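Local atomic coordinates of heparin binding protein (Homo sapiens, PDB entry 1A7S), a protein that kills many Gram-negative bacteria, attracts monocytes and fibroblasts, and binds heparin as a neutrophil granule homologue of serine proteases. Residues L108-V117 and P178-H186; Q153-T161 and P200-F209. All coordinates share one frame; numbering follows the deposited sequence.

Interaction 1 (L108-V117 and P178-H186); sequences LPLPLQNATV and PLVCEGLAH. With NAG (2-acetamido-2-deoxy-beta-D-glucopyranose), chain C; EOH (ethanol), chain G.
P111 lies over one face of the H186 imidazole, its CB 3.7 Å from H186 CE1, while V117 approaches the opposite face with its CB, offset toward the rim; A115 CB sits at the ring edge. The histidine is thus wedged between two parts of the 108-117 loop. A single backbone hydrogen bond joins the segments: A185 N donates to P109 O at 2.9 Å and 166°. Beside it A185 CB is pressed by L108 CD2 at 3.4 Å, closer than usual van der Waals contact. L108 CD2 also meets P178 CB at 3.7 Å, a reach made possible by L108 CG lying anti to the backbone N (chi1 -180°). L184 spreads its two methyls along the loop, CD1 against P111 CA and CD2 against P109 CB. A185 O is buried against P111 CD without a polar partner.

The type I' turn from C181 to L184 folds the hairpin of strands 178-181 and 184-192. N114 carries an N-linked glycan. As in chymotrypsin-like proteins, the loop connects strand 91-95 of the six-stranded barrel to strand 122-127 of the other sheet, here running over the hairpin. L110 packs on helix 210-218, V117 on strand 158-162, and the C181-C123 disulfide ties the hairpin to strand 122-127.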
loop_
_atom_site.group_PDB
_atom_site.type_symbol
_atom_site.label_atom_id
_atom_site.label_comp_id
_atom_site.label_asym_id
_atom_site.label_seq_id
_atom_site.Cartn_x
_atom_site.Cartn_y
_atom_site.Cartn_z
ATOM N N LEU A 108 -1.345 -10.865 -1.021
ATOM C CA LEU A 108 -0.296 -10.431 -1.938
ATOM C C LEU A 108 1.060 -10.973 -1.423
ATOM O O LEU A 108 1.434 -10.664 -0.305
ATOM C CB LEU A 108 -0.221 -8.893 -1.915
ATOM C CG LEU A 108 0.820 -8.249 -2.826
ATOM C CD1 LEU A 108 0.598 -8.605 -4.268
ATOM C CD2 LEU A 108 0.790 -6.737 -2.652
ATOM N N PRO A 109 1.764 -11.745 -2.234
ATOM C CA PRO A 109 3.048 -12.309 -1.795
ATOM C C PRO A 109 4.168 -11.286 -1.770
ATOM O O PRO A 109 4.130 -10.262 -2.457
ATOM C CB PRO A 109 3.357 -13.390 -2.877
ATOM C CG PRO A 109 2.498 -13.095 -4.013
ATOM C CD PRO A 109 1.329 -12.294 -3.530
ATOM N N LEU A 110 5.166 -11.596 -0.957
ATOM C CA LEU A 110 6.282 -10.713 -0.686
ATOM C C LEU A 110 7.560 -11.206 -1.340
ATOM O O LEU A 110 7.768 -12.398 -1.487
ATOM C CB LEU A 110 6.535 -10.659 0.839
ATOM C CG LEU A 110 5.382 -10.208 1.712
ATOM C CD1 LEU A 110 5.699 -10.447 3.183
ATOM C CD2 LEU A 110 5.135 -8.690 1.507
ATOM N N PRO A 111 8.478 -10.266 -1.612
ATOM C CA PRO A 111 9.813 -10.645 -2.004
ATOM C C PRO A 111 10.554 -11.262 -0.819
ATOM O O PRO A 111 10.305 -10.950 0.341
ATOM C CB PRO A 111 10.436 -9.313 -2.409
ATOM C CG PRO A 111 9.726 -8.264 -1.607
ATOM C CD PRO A 111 8.344 -8.793 -1.404
ATOM N N LEU A 112 11.556 -12.078 -1.152
ATOM C CA LEU A 112 12.492 -12.577 -0.164
ATOM C C LEU A 112 13.445 -11.465 0.287
ATOM O O LEU A 112 13.644 -10.460 -0.436
ATOM C CB LEU A 112 13.324 -13.757 -0.735
ATOM C CG LEU A 112 12.545 -15.017 -1.057
ATOM C CD1 LEU A 112 13.386 -15.961 -1.860
ATOM C CD2 LEU A 112 12.045 -15.722 0.204
ATOM N N GLN A 113 13.982 -11.599 1.479
ATOM C CA GLN A 113 14.896 -10.645 2.035
ATOM C C GLN A 113 15.976 -10.295 1.047
ATOM O O GLN A 113 16.643 -11.195 0.457
ATOM C CB GLN A 113 15.487 -11.162 3.341
ATOM C CG GLN A 113 16.484 -10.272 4.042
ATOM C CD GLN A 113 15.828 -9.029 4.659
ATOM O OE1 GLN A 113 14.814 -9.077 5.277
ATOM N NE2 GLN A 113 16.556 -7.883 4.503
ATOM N N ASN A 114 16.233 -9.027 0.835
ATOM C CA ASN A 114 17.273 -8.503 -0.002
ATOM C C ASN A 114 17.068 -8.715 -1.495
ATOM O O ASN A 114 17.912 -8.388 -2.303
ATOM C CB ASN A 114 18.687 -8.929 0.397
ATOM C CG ASN A 114 19.123 -8.459 1.735
ATOM O OD1 ASN A 114 18.535 -7.527 2.329
ATOM N ND2 ASN A 114 20.143 -9.098 2.306
ATOM N N ALA A 115 15.894 -9.158 -1.913
ATOM C CA ALA A 115 15.595 -9.272 -3.346
ATOM C C ALA A 115 15.637 -7.822 -3.939
ATOM O O ALA A 115 15.380 -6.867 -3.239
ATOM C CB ALA A 115 14.216 -9.840 -3.608
ATOM N N THR A 116 16.012 -7.780 -5.195
ATOM C CA THR A 116 16.143 -6.563 -5.939
ATOM C C THR A 116 15.186 -6.510 -7.109
ATOM O O THR A 116 14.766 -7.514 -7.646
ATOM C CB THR A 116 17.599 -6.382 -6.550
ATOM O OG1 THR A 116 17.940 -7.538 -7.289
ATOM C CG2 THR A 116 18.563 -6.376 -5.335
ATOM N N VAL A 117 14.936 -5.295 -7.519
ATOM C CA VAL A 117 14.153 -4.971 -8.696
ATOM C C VAL A 117 14.932 -3.912 -9.472
ATOM O O VAL A 117 15.198 -2.814 -8.980
ATOM C CB VAL A 117 12.770 -4.500 -8.301
ATOM C CG1 VAL A 117 12.774 -3.359 -7.302
ATOM C CG2 VAL A 117 11.860 -4.346 -9.431
ATOM N N PRO A 178 0.373 -0.858 -2.162
ATOM C CA PRO A 178 1.558 -1.576 -2.599
ATOM C C PRO A 178 1.946 -1.245 -4.041
ATOM O O PRO A 178 1.140 -1.010 -4.920
ATOM C CB PRO A 178 1.118 -3.039 -2.481
ATOM C CG PRO A 178 -0.364 -3.009 -2.739
ATOM C CD PRO A 178 -0.827 -1.740 -2.054
ATOM N N LEU A 179 3.231 -1.339 -4.246
ATOM C CA LEU A 179 3.843 -1.359 -5.598
ATOM C C LEU A 179 4.047 -2.850 -5.927
ATOM O O LEU A 179 4.748 -3.531 -5.168
ATOM C CB LEU A 179 5.221 -0.640 -5.557
ATOM C CG LEU A 179 5.973 -0.721 -6.908
ATOM C CD1 LEU A 179 5.285 0.154 -7.932
ATOM C CD2 LEU A 179 7.427 -0.288 -6.706
ATOM N N VAL A 180 3.435 -3.326 -7.028
ATOM C CA VAL A 180 3.520 -4.696 -7.411
ATOM C C VAL A 180 4.378 -4.825 -8.674
ATOM O O VAL A 180 4.059 -4.233 -9.679
ATOM C CB VAL A 180 2.137 -5.320 -7.669
ATOM C CG1 VAL A 180 2.283 -6.731 -8.089
ATOM C CG2 VAL A 180 1.314 -5.206 -6.358
ATOM N N CYS A 181 5.429 -5.596 -8.550
ATOM C CA CYS A 181 6.325 -5.862 -9.684
ATOM C C CYS A 181 6.533 -7.376 -9.714
ATOM O O CYS A 181 6.852 -7.963 -8.694
ATOM C CB CYS A 181 7.693 -5.161 -9.529
ATOM S SG CYS A 181 7.696 -3.478 -8.964
ATOM N N GLU A 182 6.369 -7.996 -10.883
ATOM C CA GLU A 182 6.637 -9.393 -11.049
ATOM C C GLU A 182 5.894 -10.265 -10.001
ATOM O O GLU A 182 6.405 -11.194 -9.441
ATOM C CB GLU A 182 8.141 -9.710 -10.986
ATOM C CG GLU A 182 9.023 -8.863 -11.873
ATOM C CD GLU A 182 10.517 -8.978 -11.784
ATOM O OE1 GLU A 182 11.171 -9.056 -10.726
ATOM O OE2 GLU A 182 11.088 -8.845 -12.877
ATOM N N GLY A 183 4.664 -9.816 -9.750
ATOM C CA GLY A 183 3.716 -10.493 -8.869
ATOM C C GLY A 183 3.943 -10.309 -7.403
ATOM O O GLY A 183 3.194 -10.893 -6.603
ATOM N N LEU A 184 4.921 -9.503 -6.986
ATOM C CA LEU A 184 5.290 -9.350 -5.595
ATOM C C LEU A 184 5.148 -7.902 -5.109
ATOM O O LEU A 184 5.330 -6.954 -5.885
ATOM C CB LEU A 184 6.736 -9.765 -5.367
ATOM C CG LEU A 184 7.122 -11.191 -5.765
ATOM C CD1 LEU A 184 8.592 -11.434 -5.523
ATOM C CD2 LEU A 184 6.275 -12.212 -5.005
ATOM N N ALA A 185 4.915 -7.774 -3.809
ATOM C CA ALA A 185 4.859 -6.427 -3.151
ATOM C C ALA A 185 6.244 -5.914 -2.873
ATOM O O ALA A 185 6.848 -6.104 -1.829
ATOM C CB ALA A 185 4.089 -6.581 -1.832
ATOM N N HIS A 186 6.841 -5.221 -3.871
ATOM C CA HIS A 186 8.206 -4.689 -3.718
ATOM C C HIS A 186 8.209 -3.335 -3.072
ATOM O O HIS A 186 9.277 -2.910 -2.626
ATOM C CB HIS A 186 8.863 -4.621 -5.120
ATOM C CG HIS A 186 9.542 -5.873 -5.517
ATOM N ND1 HIS A 186 10.721 -6.239 -4.923
ATOM C CD2 HIS A 186 9.139 -6.888 -6.361
ATOM C CE1 HIS A 186 11.076 -7.424 -5.478
ATOM N NE2 HIS A 186 10.126 -7.808 -6.326
HETATM C C1 NAG C . 20.673 -8.699 3.535
HETATM C C2 NAG C . 21.386 -9.907 4.227
HETATM C C3 NAG C . 21.917 -9.385 5.591
HETATM C C4 NAG C . 22.855 -8.207 5.302
HETATM C C5 NAG C . 22.027 -7.086 4.576
HETATM C C6 NAG C . 22.776 -5.850 4.287
HETATM C C7 NAG C . 20.290 -12.111 4.031
HETATM C C8 NAG C . 19.252 -12.990 4.546
HETATM N N2 NAG C . 20.343 -10.869 4.578
HETATM O O3 NAG C . 22.659 -10.450 6.202
HETATM O O4 NAG C . 23.289 -7.690 6.572
HETATM O O5 NAG C . 21.616 -7.685 3.298
HETATM O O6 NAG C . 23.876 -6.096 3.447
HETATM O O7 NAG C . 21.100 -12.498 3.316
HETATM C C1 EOH G . -1.394 -2.708 -6.541
HETATM C C2 EOH G . -0.917 -2.800 -7.937
HETATM O O EOH G . -1.350 -1.395 -5.871
HETATM O O HOH W 1 13.324 -8.507 -9.774
#

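Interaction 2 (Q153-T161 and P200-F209); sequences QCRPNNVCT and PDFFTRVALF. With EOH (ethanol), chain M.
C160 SG sits over one face of the F202 ring, 3.7 Å from its centroid and 27° off the normal, while its disulfide partner C154 SG is farther off and oblique. R155 CD comes obliquely to the same ring, 3.8 Å from F202 CE2, with its guanidinium turned almost perpendicular to it (88°) and NH2 hydrogen-bonded to Q85 O. On the side of the sheet that carries V159 and T161, the F203 ring turns its edge to V159 O and to T161 OG1, the latter 3.3 Å from F203 CE1. The guanidinium of R205 is laid flat on a methyl: V159 CG2 stands over its centre, 3.5 Å from R205 CZ. R205 stretches across V159 and bends at chi3 (-74°), bringing NE to N158 O at 3.1 Å, with the donor well above the carbonyl plane; NH2 adds a weak bond to the same oxygen and one to water 2.

Between these two layers of side chains the strands pair antiparallel, V159 and T161 forming hydrogen-bonded pairs with F203 and D201; V159 N donates to F203 O at 2.8 Å. The pairing belongs to the C-terminal sheet of the chymotrypsin-like fold, where strand 158-162 also borders 142-148 and strand 201-205 borders 184-192, whose F191 stacks on F202.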
loop_
_atom_site.group_PDB
_atom_site.type_symbol
_atom_site.label_atom_id
_atom_site.label_comp_id
_atom_site.label_asym_id
_atom_site.label_seq_id
_atom_site.Cartn_x
_atom_site.Cartn_y
_atom_site.Cartn_z
ATOM N N GLN A 153 18.471 8.200 -8.747
ATOM C CA GLN A 153 17.329 9.092 -8.603
ATOM C C GLN A 153 16.549 8.743 -7.340
ATOM O O GLN A 153 15.547 9.320 -6.963
ATOM C CB GLN A 153 16.416 8.813 -9.880
ATOM C CG GLN A 153 17.251 9.259 -11.111
ATOM C CD GLN A 153 16.600 8.991 -12.411
ATOM O OE1 GLN A 153 15.362 8.657 -12.452
ATOM N NE2 GLN A 153 17.318 9.103 -13.530
ATOM N N CYS A 154 17.077 7.721 -6.650
ATOM C CA CYS A 154 16.337 7.207 -5.475
ATOM C C CYS A 154 17.310 7.226 -4.273
ATOM O O CYS A 154 18.269 7.981 -4.213
ATOM C CB CYS A 154 15.876 5.805 -5.796
ATOM S SG CYS A 154 14.494 5.132 -4.882
ATOM N N ARG A 155 16.995 6.396 -3.306
ATOM C CA ARG A 155 17.850 6.225 -2.115
ATOM C C ARG A 155 17.653 4.780 -1.667
ATOM O O ARG A 155 16.632 4.167 -1.996
ATOM C CB ARG A 155 17.308 7.184 -1.033
ATOM C CG ARG A 155 15.908 6.861 -0.679
ATOM C CD ARG A 155 15.145 8.135 -0.199
ATOM N NE ARG A 155 15.320 8.333 1.118
ATOM C CZ ARG A 155 14.687 8.761 2.185
ATOM N NH1 ARG A 155 13.444 8.354 2.453
ATOM N NH2 ARG A 155 15.236 9.628 3.011
ATOM N N PRO A 156 18.644 4.197 -1.017
ATOM C CA PRO A 156 18.615 2.795 -0.677
ATOM C C PRO A 156 17.399 2.303 0.062
ATOM O O PRO A 156 16.968 1.149 -0.190
ATOM C CB PRO A 156 19.911 2.526 0.057
ATOM C CG PRO A 156 20.832 3.605 -0.310
ATOM C CD PRO A 156 19.972 4.824 -0.653
ATOM N N ASN A 157 16.800 3.095 0.936
ATOM C CA ASN A 157 15.633 2.633 1.721
ATOM C C ASN A 157 14.360 2.468 0.883
ATOM O O ASN A 157 13.392 1.897 1.382
ATOM C CB ASN A 157 15.322 3.714 2.798
ATOM C CG ASN A 157 14.583 3.165 3.959
ATOM O OD1 ASN A 157 13.453 3.591 4.258
ATOM N ND2 ASN A 157 15.176 2.209 4.637
ATOM N N ASN A 158 14.382 2.997 -0.332
ATOM C CA ASN A 158 13.220 3.069 -1.178
ATOM C C ASN A 158 13.405 2.354 -2.493
ATOM O O ASN A 158 14.538 2.111 -2.936
ATOM C CB ASN A 158 12.859 4.537 -1.474
ATOM C CG ASN A 158 12.395 5.247 -0.194
ATOM O OD1 ASN A 158 11.171 5.118 0.211
ATOM N ND2 ASN A 158 13.207 5.952 0.424
ATOM N N VAL A 159 12.304 2.062 -3.147
ATOM C CA VAL A 159 12.219 1.727 -4.553
ATOM C C VAL A 159 11.410 2.899 -5.186
ATOM O O VAL A 159 10.399 3.304 -4.634
ATOM C CB VAL A 159 11.412 0.419 -4.808
ATOM C CG1 VAL A 159 11.256 0.204 -6.324
ATOM C CG2 VAL A 159 12.105 -0.752 -4.194
ATOM N N CYS A 160 11.988 3.514 -6.202
ATOM C CA CYS A 160 11.398 4.685 -6.830
ATOM C C CYS A 160 10.917 4.355 -8.231
ATOM O O CYS A 160 11.494 3.528 -8.916
ATOM C CB CYS A 160 12.381 5.830 -6.905
ATOM S SG CYS A 160 12.929 6.416 -5.327
ATOM N N THR A 161 9.802 5.045 -8.605
ATOM C CA THR A 161 9.209 4.805 -9.900
ATOM C C THR A 161 8.845 6.078 -10.593
ATOM O O THR A 161 8.717 7.149 -9.982
ATOM C CB THR A 161 7.948 3.923 -9.801
ATOM O OG1 THR A 161 6.925 4.637 -9.078
ATOM C CG2 THR A 161 8.207 2.648 -9.069
ATOM N N PRO A 200 10.073 11.355 -9.027
ATOM C CA PRO A 200 9.651 9.975 -8.879
ATOM C C PRO A 200 8.696 9.799 -7.672
ATOM O O PRO A 200 8.622 10.638 -6.815
ATOM C CB PRO A 200 10.972 9.262 -8.590
ATOM C CG PRO A 200 11.852 10.263 -8.047
ATOM C CD PRO A 200 11.429 11.601 -8.566
ATOM N N ASP A 201 8.043 8.668 -7.655
ATOM C CA ASP A 201 7.301 8.215 -6.458
ATOM C C ASP A 201 8.293 7.388 -5.625
ATOM O O ASP A 201 9.044 6.586 -6.174
ATOM C CB ASP A 201 6.122 7.345 -6.873
ATOM C CG ASP A 201 4.957 8.190 -7.396
ATOM O OD1 ASP A 201 4.951 9.406 -7.089
ATOM O OD2 ASP A 201 4.033 7.555 -7.954
ATOM N N PHE A 202 8.215 7.580 -4.301
ATOM C CA PHE A 202 9.041 6.828 -3.397
ATOM C C PHE A 202 8.186 5.808 -2.631
ATOM O O PHE A 202 7.250 6.188 -1.925
ATOM C CB PHE A 202 9.706 7.789 -2.369
ATOM C CG PHE A 202 10.779 8.631 -2.971
ATOM C CD1 PHE A 202 10.453 9.683 -3.808
ATOM C CD2 PHE A 202 12.111 8.383 -2.734
ATOM C CE1 PHE A 202 11.397 10.516 -4.317
ATOM C CE2 PHE A 202 13.080 9.205 -3.224
ATOM C CZ PHE A 202 12.764 10.253 -4.037
ATOM N N PHE A 203 8.609 4.540 -2.735
ATOM C CA PHE A 203 7.990 3.440 -2.042
ATOM C C PHE A 203 9.000 2.835 -1.072
ATOM O O PHE A 203 10.181 2.716 -1.387
ATOM C CB PHE A 203 7.592 2.325 -3.068
ATOM C CG PHE A 203 6.529 2.749 -4.027
ATOM C CD1 PHE A 203 6.808 3.396 -5.183
ATOM C CD2 PHE A 203 5.212 2.419 -3.768
ATOM C CE1 PHE A 203 5.859 3.796 -6.078
ATOM C CE2 PHE A 203 4.212 2.769 -4.662
ATOM C CZ PHE A 203 4.527 3.504 -5.789
ATOM N N THR A 204 8.562 2.465 0.103
ATOM C CA THR A 204 9.446 1.724 1.027
ATOM C C THR A 204 9.861 0.441 0.381
ATOM O O THR A 204 9.021 -0.256 -0.208
ATOM C CB THR A 204 8.638 1.449 2.315
ATOM O OG1 THR A 204 8.142 2.704 2.721
ATOM C CG2 THR A 204 9.528 0.762 3.380
ATOM N N ARG A 205 11.146 0.115 0.431
ATOM C CA ARG A 205 11.680 -1.078 -0.190
ATOM C C ARG A 205 11.387 -2.299 0.680
ATOM O O ARG A 205 12.114 -2.610 1.605
ATOM C CB ARG A 205 13.167 -0.900 -0.430
ATOM C CG ARG A 205 13.778 -2.064 -1.241
ATOM C CD ARG A 205 15.309 -1.858 -1.511
ATOM N NE ARG A 205 15.467 -0.806 -2.538
ATOM C CZ ARG A 205 15.595 -1.011 -3.842
ATOM N NH1 ARG A 205 15.365 -2.244 -4.354
ATOM N NH2 ARG A 205 15.874 -0.038 -4.650
ATOM N N VAL A 206 10.322 -2.988 0.364
ATOM C CA VAL A 206 9.792 -4.093 1.151
ATOM C C VAL A 206 10.826 -5.164 1.399
ATOM O O VAL A 206 10.910 -5.733 2.503
ATOM C CB VAL A 206 8.519 -4.656 0.561
ATOM C CG1 VAL A 206 8.030 -5.902 1.308
ATOM C CG2 VAL A 206 7.387 -3.638 0.589
ATOM N N ALA A 207 11.615 -5.484 0.394
ATOM C CA ALA A 207 12.568 -6.576 0.522
ATOM C C ALA A 207 13.605 -6.364 1.621
ATOM O O ALA A 207 14.196 -7.326 2.106
ATOM C CB ALA A 207 13.253 -6.858 -0.794
ATOM N N LEU A 208 13.818 -5.126 2.023
ATOM C CA LEU A 208 14.762 -4.876 3.135
ATOM C C LEU A 208 14.209 -5.367 4.453
ATOM O O LEU A 208 14.962 -5.495 5.418
ATOM C CB LEU A 208 15.044 -3.388 3.250
ATOM C CG LEU A 208 15.804 -2.720 2.131
ATOM C CD1 LEU A 208 15.920 -1.226 2.404
ATOM C CD2 LEU A 208 17.144 -3.422 1.969
ATOM N N PHE A 209 12.888 -5.496 4.536
ATOM C CA PHE A 209 12.165 -5.741 5.807
ATOM C C PHE A 209 11.553 -7.134 5.860
ATOM O O PHE A 209 10.796 -7.415 6.788
ATOM C CB PHE A 209 11.023 -4.713 5.929
ATOM C CG PHE A 209 11.524 -3.296 6.022
ATOM C CD1 PHE A 209 11.770 -2.779 7.269
ATOM C CD2 PHE A 209 11.690 -2.529 4.915
ATOM C CE1 PHE A 209 12.384 -1.535 7.349
ATOM C CE2 PHE A 209 12.225 -1.276 4.971
ATOM C CZ PHE A 209 12.599 -0.778 6.204
HETATM C C1 EOH M . 14.051 12.596 -6.832
HETATM C C2 EOH M . 14.110 13.321 -5.537
HETATM O O EOH M . 15.210 11.884 -7.265
HETATM O O HOH W 2 16.862 2.750 -4.497
HETATM O O HOH W 3 10.746 3.937 3.760
HETATM O O HOH W 4 5.386 6.563 -10.342
#

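How the interactions relate
Both interactions reach the same antiparallel sheet and each is partly buried, but they use it differently. Interaction 2 lies within it, joining two neighbouring strands through a ladder of backbone bonds; interaction 1 lays an irregular, proline-rich loop across a hairpin, with one backbone bond and mainly apolar contacts. Sulfur-aromatic and guanidinium contacts distinguish interaction 2, whereas interaction 1 rests mainly on apolar side chains packed round A185 and the H186 ring. Strands 184-192 and 201-205 are adjacent in the sheet, and the segments alternate along the chain. The two also touch directly: N114 N and Q113 NE2 probably hydrogen-bond to A207 O and L208 O, joining the glycosylated turn to the 3-10 segment 206-208, and A185 O packs against V206 CB.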